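Local coordinates for SPBc2 prophage-derived uncharacterized protein YomS (Bacillus subtilis, PDB 6I5O) that is of unknown function but belongs to a prophage lytic cassette and assembles as a pentamer of all-beta subunits, at residues 31-35 / 36-40. Numbering follows the deposited sequence.
Sequences EEFVV and GHFRE
F38 and V35 close a type II' beta turn through one backbone hydrogen bond: N-H of F38 donates to O of V35, with N and O 3.1 Å apart. The N-H...O angle of 167° shows a nearly straight donor, although that N sits above the carbonyl plane of V35. At the second turn position G36 has a phi of 60°, a positive-phi conformation that favours glycine, and H37 follows at the third.

Two aromatic contacts involve F38. On the strand side, CZ of F33 reaches CD2 of F38 at 3.9 Å. CD2 lies in the plane of the F33 ring, at its edge, and the two side chains cross at about a right angle. With CG anti to the backbone N (chi1 -179°), the end of the F33 ring comes near F38. The same F38 CD2 also approaches O of V35 at 3.3 Å, with that oxygen near the plane of the F38 ring. On one face of F38, CD2 of H37 stands 3.7 Å above the plane, over the ring centre; NE2 of H37 is hydrogen-bonded to OD2 of D14.

The turn links strand 33-34, paired antiparallel with strand 98-107, to strand 40-46, paired with strands 87-92 and 110-117; just after it, R39 and E40 both face V117, a classic beta bulge, while F33 and F38 both touch V116.

CG1 of V35 packs against the backbone, 3.5 Å from O of F38. The subunit interface meets the turn through its carbonyls: O of G36 and O of F38 both accept hydrogen bonds from NZ of K15 of a second subunit, which also packs on V35.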
loop_
_atom_site.group_PDB
_atom_site.type_symbol
_atom_site.label_atom_id
_atom_site.label_comp_id
_atom_site.label_asym_id
_atom_site.label_seq_id
_atom_site.Cartn_x
_atom_site.Cartn_y
_atom_site.Cartn_z
ATOM N N GLU A 31 18.711 -23.054 -1.432
ATOM C CA GLU A 31 19.264 -22.199 -0.360
ATOM C C GLU A 31 18.134 -21.384 0.253
ATOM O O GLU A 31 17.189 -21.000 -0.481
ATOM C CB GLU A 31 20.357 -21.282 -0.893
ATOM C CG GLU A 31 21.464 -22.051 -1.521
ATOM C CD GLU A 31 22.150 -22.945 -0.504
ATOM O OE1 GLU A 31 22.427 -22.501 0.617
ATOM O OE2 GLU A 31 22.421 -24.110 -0.821
ATOM N N GLU A 32 18.217 -21.195 1.551
ATOM C CA GLU A 32 17.185 -20.422 2.277
ATOM C C GLU A 32 17.680 -19.009 2.478
ATOM O O GLU A 32 18.868 -18.774 2.819
ATOM C CB GLU A 32 16.952 -21.030 3.662
ATOM C CG GLU A 32 16.335 -22.414 3.601
ATOM C CD GLU A 32 16.141 -23.036 4.971
ATOM O OE1 GLU A 32 17.012 -22.926 5.793
ATOM O OE2 GLU A 32 15.149 -23.623 5.188
ATOM N N PHE A 33 16.790 -18.047 2.301
ATOM C CA PHE A 33 17.140 -16.622 2.474
ATOM C C PHE A 33 16.684 -16.189 3.858
ATOM O O PHE A 33 15.494 -16.329 4.153
ATOM C CB PHE A 33 16.515 -15.761 1.403
ATOM C CG PHE A 33 16.869 -14.316 1.550
ATOM C CD1 PHE A 33 18.140 -13.892 1.254
ATOM C CD2 PHE A 33 15.936 -13.368 1.982
ATOM C CE1 PHE A 33 18.496 -12.552 1.403
ATOM C CE2 PHE A 33 16.319 -12.031 2.106
ATOM C CZ PHE A 33 17.617 -11.656 1.859
ATOM N N VAL A 34 17.612 -15.672 4.624
ATOM C CA VAL A 34 17.328 -15.019 5.915
ATOM C C VAL A 34 16.840 -13.612 5.625
ATOM O O VAL A 34 17.598 -12.780 5.086
ATOM C CB VAL A 34 18.539 -15.028 6.824
ATOM C CG1 VAL A 34 18.325 -14.239 8.112
ATOM C CG2 VAL A 34 18.958 -16.462 7.114
ATOM N N VAL A 35 15.583 -13.320 5.968
ATOM C CA VAL A 35 14.942 -12.048 5.581
ATOM C C VAL A 35 15.681 -10.859 6.160
ATOM O O VAL A 35 15.788 -9.842 5.465
ATOM C CB VAL A 35 13.470 -12.133 5.990
ATOM C CG1 VAL A 35 12.830 -10.746 5.808
ATOM C CG2 VAL A 35 12.725 -13.178 5.156
ATOM N N GLY A 36 16.140 -10.929 7.407
ATOM C CA GLY A 36 16.887 -9.815 7.978
ATOM C C GLY A 36 16.051 -8.539 8.008
ATOM O O GLY A 36 14.952 -8.601 8.611
ATOM N N HIS A 37 16.562 -7.466 7.425
ATOM C CA HIS A 37 15.846 -6.185 7.462
ATOM C C HIS A 37 14.970 -5.970 6.253
ATOM O O HIS A 37 14.427 -4.856 6.118
ATOM C CB HIS A 37 16.813 -5.044 7.732
ATOM C CG HIS A 37 17.820 -4.790 6.673
ATOM N ND1 HIS A 37 19.116 -4.490 7.011
ATOM C CD2 HIS A 37 17.698 -4.709 5.322
ATOM C CE1 HIS A 37 19.780 -4.204 5.903
ATOM N NE2 HIS A 37 18.936 -4.377 4.842
ATOM N N PHE A 38 14.792 -6.914 5.350
ATOM C CA PHE A 38 14.072 -6.678 4.096
ATOM C C PHE A 38 12.568 -6.802 4.306
ATOM O O PHE A 38 12.061 -7.361 5.290
ATOM C CB PHE A 38 14.610 -7.618 3.019
ATOM C CG PHE A 38 16.018 -7.255 2.622
ATOM C CD1 PHE A 38 16.277 -6.146 1.833
ATOM C CD2 PHE A 38 17.107 -7.999 3.048
ATOM C CE1 PHE A 38 17.575 -5.770 1.555
ATOM C CE2 PHE A 38 18.413 -7.609 2.778
ATOM C CZ PHE A 38 18.644 -6.534 1.957
ATOM N N ARG A 39 11.841 -6.196 3.366
ATOM C CA ARG A 39 10.360 -6.183 3.411
ATOM C C ARG A 39 9.722 -6.949 2.267
ATOM O O ARG A 39 8.637 -7.501 2.460
ATOM C CB ARG A 39 9.803 -4.754 3.350
ATOM C CG ARG A 39 10.212 -3.805 4.476
ATOM C CD ARG A 39 9.712 -2.386 4.099
ATOM N NE ARG A 39 10.083 -1.306 4.987
ATOM C CZ ARG A 39 9.350 -0.940 6.028
ATOM N NH1 ARG A 39 8.335 -1.680 6.386
ATOM N NH2 ARG A 39 9.645 0.122 6.748
ATOM N N GLU A 40 10.310 -6.898 1.083
ATOM C CA GLU A 40 9.683 -7.441 -0.135
ATOM C C GLU A 40 10.705 -8.310 -0.875
ATOM O O GLU A 40 11.887 -8.040 -0.825
ATOM C CB GLU A 40 9.212 -6.297 -1.069
ATOM C CG GLU A 40 8.225 -5.327 -0.440
ATOM C CD GLU A 40 7.905 -4.126 -1.321
ATOM O OE1 GLU A 40 8.865 -3.418 -1.899
ATOM O OE2 GLU A 40 6.679 -3.836 -1.316
#